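Local coordinates for protein endo-alpha-mannosidase (Bacteroides thetaiotaomicron, PDB 4ACY) that acts as a family GH99 endo-alpha-mannosidase, a glycoside hydrolase that probably cleaves alpha-mannoside linkages within mannose-containing glycans, at residues A[221-226]-A[274-279]; A[232-237]-A[264-269]. One frame throughout, in Å; residues are numbered along the deposited sequence.

Contact 1. Residues A[221-226]-A[274-279]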
ATOM      1  N   ASP A 221     -18.888  10.937  -0.349  1.00 20.02           N
ATOM      2  CA  ASP A 221     -18.417  10.749  -1.708  1.00 20.05           C
ATOM      3  C   ASP A 221     -16.895  10.907  -1.738  1.00 19.97           C
ATOM      4  O   ASP A 221     -16.288  11.415  -0.792  1.00 21.10           O
ATOM      5  CB  ASP A 221     -19.085  11.758  -2.667  1.00 20.00           C
ATOM      6  CG  ASP A 221     -19.167  11.245  -4.086  1.00 20.39           C
ATOM      7  OD1 ASP A 221     -18.503  10.235  -4.409  1.00 20.39           O
ATOM      8  OD2 ASP A 221     -19.893  11.843  -4.899  1.00 19.84           O
ATOM      9  N   GLY A 222     -16.285  10.478  -2.829  1.00 19.78           N
ATOM     10  CA  GLY A 222     -14.844  10.594  -2.977  1.00 19.42           C
ATOM     11  C   GLY A 222     -14.410   9.873  -4.224  1.00 18.97           C
ATOM     12  O   GLY A 222     -15.194   9.690  -5.149  1.00 18.98           O
ATOM     13  N   LEU A 223     -13.141   9.488  -4.249  1.00 18.14           N
ATOM     14  CA  LEU A 223     -12.577   8.795  -5.385  1.00 17.63           C
ATOM     15  C   LEU A 223     -12.266   7.386  -4.916  1.00 17.10           C
ATOM     16  O   LEU A 223     -11.471   7.186  -3.998  1.00 16.70           O
ATOM     17  CB  LEU A 223     -11.301   9.493  -5.851  1.00 18.00           C
ATOM     18  CG  LEU A 223     -11.455  10.889  -6.480  1.00 18.37           C
ATOM     19  CD1 LEU A 223     -10.106  11.582  -6.507  1.00 19.31           C
ATOM     20  CD2 LEU A 223     -12.080  10.849  -7.886  1.00 19.49           C
ATOM     21  N   PHE A 224     -12.932   6.422  -5.531  1.00 16.70           N
ATOM     22  CA  PHE A 224     -12.803   5.027  -5.152  1.00 16.43           C
ATOM     23  C   PHE A 224     -12.068   4.274  -6.239  1.00 16.15           C
ATOM     24  O   PHE A 224     -12.476   4.250  -7.402  1.00 15.49           O
ATOM     25  CB  PHE A 224     -14.196   4.468  -4.875  1.00 16.48           C
ATOM     26  CG  PHE A 224     -14.918   5.244  -3.812  1.00 16.50           C
ATOM     27  CD1 PHE A 224     -14.625   5.036  -2.469  1.00 16.51           C
ATOM     28  CD2 PHE A 224     -15.843   6.237  -4.166  1.00 16.40           C
ATOM     29  CE1 PHE A 224     -15.262   5.785  -1.482  1.00 16.49           C
ATOM     30  CE2 PHE A 224     -16.487   6.981  -3.189  1.00 16.36           C
ATOM     31  CZ  PHE A 224     -16.205   6.756  -1.844  1.00 16.62           C
ATOM     32  N   ILE A 225     -10.966   3.657  -5.829  1.00 15.72           N
ATOM     33  CA  ILE A 225      -9.983   3.107  -6.731  1.00 15.22           C
ATOM     34  C   ILE A 225      -9.921   1.600  -6.525  1.00 15.46           C
ATOM     35  O   ILE A 225      -9.468   1.121  -5.475  1.00 15.30           O
ATOM     36  CB  ILE A 225      -8.567   3.746  -6.460  1.00 15.12           C
ATOM     37  CG1 ILE A 225      -8.635   5.292  -6.457  1.00 15.24           C
ATOM     38  CG2 ILE A 225      -7.519   3.199  -7.426  1.00 15.19           C
ATOM     39  CD1 ILE A 225      -9.072   5.943  -7.784  1.00 15.27           C
ATOM     40  N   GLY A 226     -10.373   0.852  -7.530  1.00 15.42           N
ATOM     41  CA  GLY A 226     -10.381  -0.620  -7.448  1.00 15.73           C
ATOM     42  C   GLY A 226      -9.110  -1.281  -7.947  1.00 16.00           C
ATOM     43  O   GLY A 226      -8.376  -0.726  -8.766  1.00 15.95           O
ATOM     44  N   ASN A 274     -12.493   8.357 -18.709  1.00 26.95           N
ATOM     45  CA  ASN A 274     -12.588   9.291 -17.575  1.00 27.30           C
ATOM     46  C   ASN A 274     -12.321   8.634 -16.210  1.00 26.07           C
ATOM     47  O   ASN A 274     -13.048   8.870 -15.230  1.00 25.80           O
ATOM     48  CB  ASN A 274     -13.946  10.023 -17.572  1.00 29.37           C
ATOM     49  CG  ASN A 274     -13.896  11.345 -16.816  1.00 31.05           C
ATOM     50  OD1 ASN A 274     -12.869  12.028 -16.793  1.00 33.48           O
ATOM     51  ND2 ASN A 274     -15.013  11.712 -16.196  1.00 32.51           N
ATOM     52  N   LYS A 275     -11.289   7.794 -16.162  1.00 24.19           N
ATOM     53  CA  LYS A 275     -10.909   7.101 -14.921  1.00 23.28           C
ATOM     54  C   LYS A 275      -9.473   7.456 -14.543  1.00 22.46           C
ATOM     55  O   LYS A 275      -8.686   7.864 -15.397  1.00 22.70           O
ATOM     56  CB  LYS A 275     -11.041   5.573 -15.079  1.00 22.71           C
ATOM     57  CG  LYS A 275     -12.450   5.060 -15.409  1.00 22.98           C
ATOM     58  CD  LYS A 275     -13.486   5.440 -14.339  1.00 23.48           C
ATOM     59  CE  LYS A 275     -14.863   4.900 -14.685  1.00 23.31           C
ATOM     60  NZ  LYS A 275     -15.957   5.437 -13.812  1.00 23.53           N
ATOM     61  N   LEU A 276      -9.131   7.291 -13.263  1.00 22.08           N
ATOM     62  CA  LEU A 276      -7.779   7.532 -12.792  1.00 21.13           C
ATOM     63  C   LEU A 276      -7.007   6.235 -12.732  1.00 20.50           C
ATOM     64  O   LEU A 276      -7.399   5.315 -12.014  1.00 21.18           O
ATOM     65  CB  LEU A 276      -7.790   8.150 -11.396  1.00 22.33           C
ATOM     66  CG  LEU A 276      -8.277   9.591 -11.242  1.00 22.91           C
ATOM     67  CD1 LEU A 276      -8.218   9.928  -9.766  1.00 23.43           C
ATOM     68  CD2 LEU A 276      -7.394  10.549 -12.038  1.00 22.74           C
ATOM     69  N   PHE A 277      -5.921   6.168 -13.492  1.00 18.82           N
ATOM     70  CA  PHE A 277      -4.984   5.046 -13.418  1.00 18.17           C
ATOM     71  C   PHE A 277      -3.899   5.368 -12.399  1.00 17.66           C
ATOM     72  O   PHE A 277      -3.197   6.388 -12.518  1.00 17.82           O
ATOM     73  CB  PHE A 277      -4.374   4.806 -14.801  1.00 18.07           C
ATOM     74  CG  PHE A 277      -3.205   3.848 -14.828  1.00 17.98           C
ATOM     75  CD1 PHE A 277      -3.199   2.660 -14.077  1.00 17.81           C
ATOM     76  CD2 PHE A 277      -2.113   4.125 -15.648  1.00 17.96           C
ATOM     77  CE1 PHE A 277      -2.114   1.789 -14.154  1.00 17.89           C
ATOM     78  CE2 PHE A 277      -1.039   3.265 -15.735  1.00 17.93           C
ATOM     79  CZ  PHE A 277      -1.039   2.087 -14.990  1.00 17.84           C
ATOM     80  N   ILE A 278      -3.750   4.492 -11.404  1.00 16.97           N
ATOM     81  CA  ILE A 278      -2.703   4.686 -10.398  1.00 16.52           C
ATOM     82  C   ILE A 278      -1.805   3.446 -10.371  1.00 16.46           C
ATOM     83  O   ILE A 278      -2.098   2.494  -9.656  1.00 17.04           O
ATOM     84  CB  ILE A 278      -3.300   4.982  -8.978  1.00 16.10           C
ATOM     85  CG1 ILE A 278      -4.368   6.095  -9.068  1.00 16.16           C
ATOM     86  CG2 ILE A 278      -2.164   5.310  -7.986  1.00 16.45           C
ATOM     87  CD1 ILE A 278      -4.893   6.530  -7.713  1.00 16.14           C
ATOM     88  N   PRO A 279      -0.720   3.437 -11.173  1.00 16.14           N
ATOM     89  CA  PRO A 279       0.170   2.276 -11.152  1.00 15.67           C
ATOM     90  C   PRO A 279       0.804   2.142  -9.774  1.00 15.64           C
ATOM     91  O   PRO A 279       0.945   3.146  -9.054  1.00 15.57           O
ATOM     92  CB  PRO A 279       1.245   2.623 -12.183  1.00 16.00           C
ATOM     93  CG  PRO A 279       1.199   4.141 -12.295  1.00 15.78           C
ATOM     94  CD  PRO A 279      -0.248   4.493 -12.085  1.00 15.92           C
TER
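L223 and I225 meet L276 and I278 through aliphatic branches alone, while the flat rings of both strands turn elsewhere: F277 has P279 CD over the centre of one face, 3.7 Å above its plane, meets W263 edge-to-face and packs outward on helix 263-272, and F224 stacks with F207. Across the gap L223 CD1 touches L276 CD1 at 4.1 Å, the two leucine side chains crossing at about a right angle. I225 and I278 cross in the same way, I225 CG1 lying 4.1 Å from I278 CD1. Both isoleucines hold CG1 anti to the carbonyl carbon (chi1 -52° in I225), and this longer branch makes the contact, by CG1 in I225 and CD1 in I278; I225 CD1 also approaches L276 CB at 4.4 Å. No hydrogen bond joins the segments. Their strand axes come no closer than 8.6 Å, since strand 244-246 runs between them, and the tilt of barrel strands turns them 53° apart. L189 and F191 of strand 189-192, next to the strand of I225, touch both isoleucines. Side chains of next-but-one parallel strands meeting in this way form the interior packing of a closed eight-stranded (beta/alpha)8, or TIM, barrel, here between its fifth and seventh strands.

Contact 2. Residues A[232-237]-A[264-269]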
ATOM      1  N   SER A 232      -7.812  -6.372 -19.740  1.00 27.63           N
ATOM      2  CA  SER A 232      -9.064  -6.827 -20.367  1.00 28.38           C
ATOM      3  C   SER A 232     -10.269  -6.771 -19.434  1.00 27.54           C
ATOM      4  O   SER A 232     -11.415  -6.875 -19.886  1.00 27.58           O
ATOM      5  CB  SER A 232      -8.909  -8.234 -20.964  1.00 28.90           C
ATOM      6  OG  SER A 232      -8.791  -9.202 -19.937  1.00 30.45           O
ATOM      7  N   GLU A 233     -10.022  -6.594 -18.134  1.00 26.62           N
ATOM      8  CA  GLU A 233     -11.107  -6.471 -17.165  1.00 25.76           C
ATOM      9  C   GLU A 233     -11.358  -5.016 -16.729  1.00 24.22           C
ATOM     10  O   GLU A 233     -12.173  -4.753 -15.844  1.00 23.63           O
ATOM     11  CB  GLU A 233     -10.868  -7.377 -15.952  1.00 26.75           C
ATOM     12  CG  GLU A 233     -11.009  -8.855 -16.273  1.00 28.16           C
ATOM     13  CD  GLU A 233     -10.727  -9.771 -15.088  1.00 29.67           C
ATOM     14  OE1 GLU A 233     -10.346  -9.298 -13.989  1.00 30.61           O
ATOM     15  OE2 GLU A 233     -10.885 -10.991 -15.265  1.00 30.96           O
ATOM     16  N   LEU A 234     -10.666  -4.082 -17.367  1.00 23.03           N
ATOM     17  CA  LEU A 234     -10.870  -2.655 -17.084  1.00 22.96           C
ATOM     18  C   LEU A 234     -12.334  -2.181 -17.215  1.00 23.21           C
ATOM     19  O   LEU A 234     -12.774  -1.327 -16.438  1.00 22.95           O
ATOM     20  CB  LEU A 234      -9.910  -1.780 -17.896  1.00 22.93           C
ATOM     21  CG  LEU A 234      -8.433  -1.797 -17.471  1.00 22.52           C
ATOM     22  CD1 LEU A 234      -7.605  -0.905 -18.374  1.00 22.57           C
ATOM     23  CD2 LEU A 234      -8.275  -1.353 -16.021  1.00 23.05           C
ATOM     24  N   PRO A 235     -13.113  -2.749 -18.166  1.00 23.35           N
ATOM     25  CA  PRO A 235     -14.541  -2.393 -18.197  1.00 23.34           C
ATOM     26  C   PRO A 235     -15.289  -2.640 -16.885  1.00 23.75           C
ATOM     27  O   PRO A 235     -16.299  -1.968 -16.624  1.00 24.11           O
ATOM     28  CB  PRO A 235     -15.102  -3.300 -19.306  1.00 23.41           C
ATOM     29  CG  PRO A 235     -13.969  -3.467 -20.233  1.00 23.33           C
ATOM     30  CD  PRO A 235     -12.728  -3.531 -19.361  1.00 23.77           C
ATOM     31  N   ASP A 236     -14.808  -3.580 -16.061  1.00 23.41           N
ATOM     32  CA  ASP A 236     -15.452  -3.839 -14.772  1.00 23.28           C
ATOM     33  C   ASP A 236     -15.347  -2.622 -13.861  1.00 22.77           C
ATOM     34  O   ASP A 236     -16.210  -2.412 -13.026  1.00 22.45           O
ATOM     35  CB  ASP A 236     -14.862  -5.061 -14.057  1.00 24.56           C
ATOM     36  CG  ASP A 236     -15.132  -6.365 -14.788  1.00 25.77           C
ATOM     37  OD1 ASP A 236     -16.013  -6.398 -15.666  1.00 25.91           O
ATOM     38  OD2 ASP A 236     -14.441  -7.362 -14.481  1.00 26.67           O
ATOM     39  N   ILE A 237     -14.273  -1.847 -14.009  1.00 22.81           N
ATOM     40  CA  ILE A 237     -14.122  -0.595 -13.251  1.00 23.19           C
ATOM     41  C   ILE A 237     -15.282   0.346 -13.585  1.00 23.99           C
ATOM     42  O   ILE A 237     -15.864   0.968 -12.697  1.00 23.19           O
ATOM     43  CB  ILE A 237     -12.749   0.101 -13.509  1.00 23.23           C
ATOM     44  CG1 ILE A 237     -11.575  -0.792 -13.058  1.00 23.23           C
ATOM     45  CG2 ILE A 237     -12.708   1.499 -12.858  1.00 22.40           C
ATOM     46  CD1 ILE A 237     -11.612  -1.226 -11.574  1.00 23.64           C
ATOM     47  N   LYS A 264       1.339   2.087 -20.319  1.00 21.44           N
ATOM     48  CA  LYS A 264       0.940   3.108 -21.306  1.00 22.50           C
ATOM     49  C   LYS A 264      -0.475   2.873 -21.858  1.00 22.44           C
ATOM     50  O   LYS A 264      -1.300   3.795 -21.909  1.00 22.48           O
ATOM     51  CB  LYS A 264       1.966   3.215 -22.440  1.00 23.35           C
ATOM     52  CG  LYS A 264       3.233   3.921 -22.022  1.00 24.46           C
ATOM     53  CD  LYS A 264       4.156   4.160 -23.218  1.00 26.11           C
ATOM     54  CE  LYS A 264       5.402   4.918 -22.790  1.00 27.39           C
ATOM     55  NZ  LYS A 264       6.274   5.266 -23.947  1.00 28.99           N
ATOM     56  N   SER A 265      -0.758   1.634 -22.243  1.00 22.32           N
ATOM     57  CA  SER A 265      -2.081   1.255 -22.755  1.00 22.36           C
ATOM     58  C   SER A 265      -3.193   1.423 -21.700  1.00 22.12           C
ATOM     59  O   SER A 265      -4.298   1.861 -22.005  1.00 22.98           O
ATOM     60  CB  SER A 265      -2.021  -0.167 -23.324  1.00 22.48           C
ATOM     61  OG  SER A 265      -3.306  -0.649 -23.678  1.00 23.58           O
HETATM   62  N   MSE A 266      -2.897   1.088 -20.449  1.00 21.47           N
HETATM   63  CA  MSE A 266      -3.889   1.230 -19.390  1.00 21.66           C
HETATM   64  C   MSE A 266      -4.198   2.699 -19.114  1.00 21.11           C
HETATM   65  O   MSE A 266      -5.362   3.069 -18.893  1.00 21.61           O
HETATM   66  CB  MSE A 266      -3.444   0.480 -18.133  1.00 22.05           C
HETATM   67  CG  MSE A 266      -3.538  -1.026 -18.316  1.00 22.25           C
HETATM   68 SE   MSE A 266      -2.479  -2.041 -17.035  1.00 24.07          SE
HETATM   69  CE  MSE A 266      -3.508  -1.618 -15.451  1.00 23.00           C
ATOM     70  N   GLN A 267      -3.161   3.532 -19.152  1.00 21.60           N
ATOM     71  CA  GLN A 267      -3.331   4.983 -19.016  1.00 22.08           C
ATOM     72  C   GLN A 267      -4.194   5.525 -20.148  1.00 22.80           C
ATOM     73  O   GLN A 267      -5.049   6.384 -19.930  1.00 22.21           O
ATOM     74  CB  GLN A 267      -1.973   5.697 -19.012  1.00 21.59           C
ATOM     75  CG  GLN A 267      -2.035   7.247 -19.133  1.00 21.69           C
ATOM     76  CD  GLN A 267      -2.772   7.937 -17.976  1.00 22.31           C
ATOM     77  OE1 GLN A 267      -3.121   7.318 -16.970  1.00 21.92           O
ATOM     78  NE2 GLN A 267      -3.020   9.237 -18.133  1.00 22.44           N
ATOM     79  N   GLN A 268      -3.951   5.026 -21.357  1.00 24.43           N
ATOM     80  CA  GLN A 268      -4.750   5.415 -22.522  1.00 25.70           C
ATOM     81  C   GLN A 268      -6.224   5.069 -22.312  1.00 24.96           C
ATOM     82  O   GLN A 268      -7.092   5.881 -22.618  1.00 24.84           O
ATOM     83  CB  GLN A 268      -4.223   4.758 -23.808  1.00 27.68           C
ATOM     84  CG  GLN A 268      -2.947   5.364 -24.395  1.00 30.80           C
ATOM     85  CD  GLN A 268      -2.379   4.533 -25.563  1.00 33.72           C
ATOM     86  OE1 GLN A 268      -3.132   3.941 -26.357  1.00 36.66           O
ATOM     87  NE2 GLN A 268      -1.050   4.491 -25.672  1.00 35.18           N
ATOM     88  N   TRP A 269      -6.497   3.873 -21.782  1.00 24.35           N
ATOM     89  CA  TRP A 269      -7.860   3.446 -21.459  1.00 24.25           C
ATOM     90  C   TRP A 269      -8.478   4.359 -20.400  1.00 24.11           C
ATOM     91  O   TRP A 269      -9.638   4.772 -20.517  1.00 23.71           O
ATOM     92  CB  TRP A 269      -7.883   1.989 -20.962  1.00 24.44           C
ATOM     93  CG  TRP A 269      -9.285   1.447 -20.810  1.00 24.10           C
ATOM     94  CD1 TRP A 269     -10.006   0.761 -21.752  1.00 24.87           C
ATOM     95  CD2 TRP A 269     -10.142   1.565 -19.664  1.00 24.28           C
ATOM     96  NE1 TRP A 269     -11.245   0.442 -21.264  1.00 24.67           N
ATOM     97  CE2 TRP A 269     -11.364   0.926 -19.988  1.00 24.21           C
ATOM     98  CE3 TRP A 269     -10.004   2.156 -18.400  1.00 23.94           C
ATOM     99  CZ2 TRP A 269     -12.434   0.846 -19.092  1.00 24.43           C
ATOM    100  CZ3 TRP A 269     -11.070   2.079 -17.510  1.00 23.85           C
ATOM    101  CH2 TRP A 269     -12.268   1.430 -17.859  1.00 24.22           C
TER
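I237 N donates a backbone hydrogen bond to L234 O at 2.9 Å, and the same oxygen packs against W269 CH2 at 3.1 Å. The oxygen stands above the plane of the indole and just beyond its CH2 rim, on the same side of the ring as L234 CB, so its meeting with CH2 is a van der Waals touch made obliquely from above. L234 CB itself sits over the six-membered ring in a CH-pi contact, 3.6 Å from the centroid and only 7° off the ring normal. From there L234 runs back along the indole while the tryptophan side chain runs the other way, which brings L234 CD1 to 3.8 Å from W269 CG, near the root of the ring. W269 can reach this far because its CG is anti to the backbone N (chi1 -172°), which throws the indole out from helix 263-272. The contact joins two neighbouring helices of the outer layer of the (beta/alpha)8 barrel, 235-239 and 263-272, which follow its fifth and sixth strands; F245 on strand 244-246 lies beneath, touched by L234, I237 and M266. With an alanine in place of W269, L234 CB and CD1 would probably lose the flat surface they rest on, and a gap would be likely to open between the two helices. P235 approaches the indole obliquely, its N 3.8 Å from W269 CZ2, and H273 stacks with the same tryptophan. Nearer the barrel, L234 CD1 touches CG of the selenomethionine M266 at 4.1 Å. Beyond CG the M266 chain bends at its last torsion (chi3 68°), and the residue also packs against T247 and A257.

How the contacts relate
Followed from the N terminus, the chain runs through strand 223-227, helix 235-239, strand 244-246 and helix 263-272 to strand 276-281. Contact 1 closes the wider loop, bringing its first and last strands together inside the barrel. Contact 2 is nested within that loop and closes a shorter one between the two helices outside. Strand 244-246 therefore lies within both loops, with interior packing on one side and the helical layer on the other. The contacts, centred about 12 Å apart, touch through residues that take no part in contact 1 itself: K275 CG packs on W269 CZ3 at 3.9 Å, and F277 meets M266 and Q267.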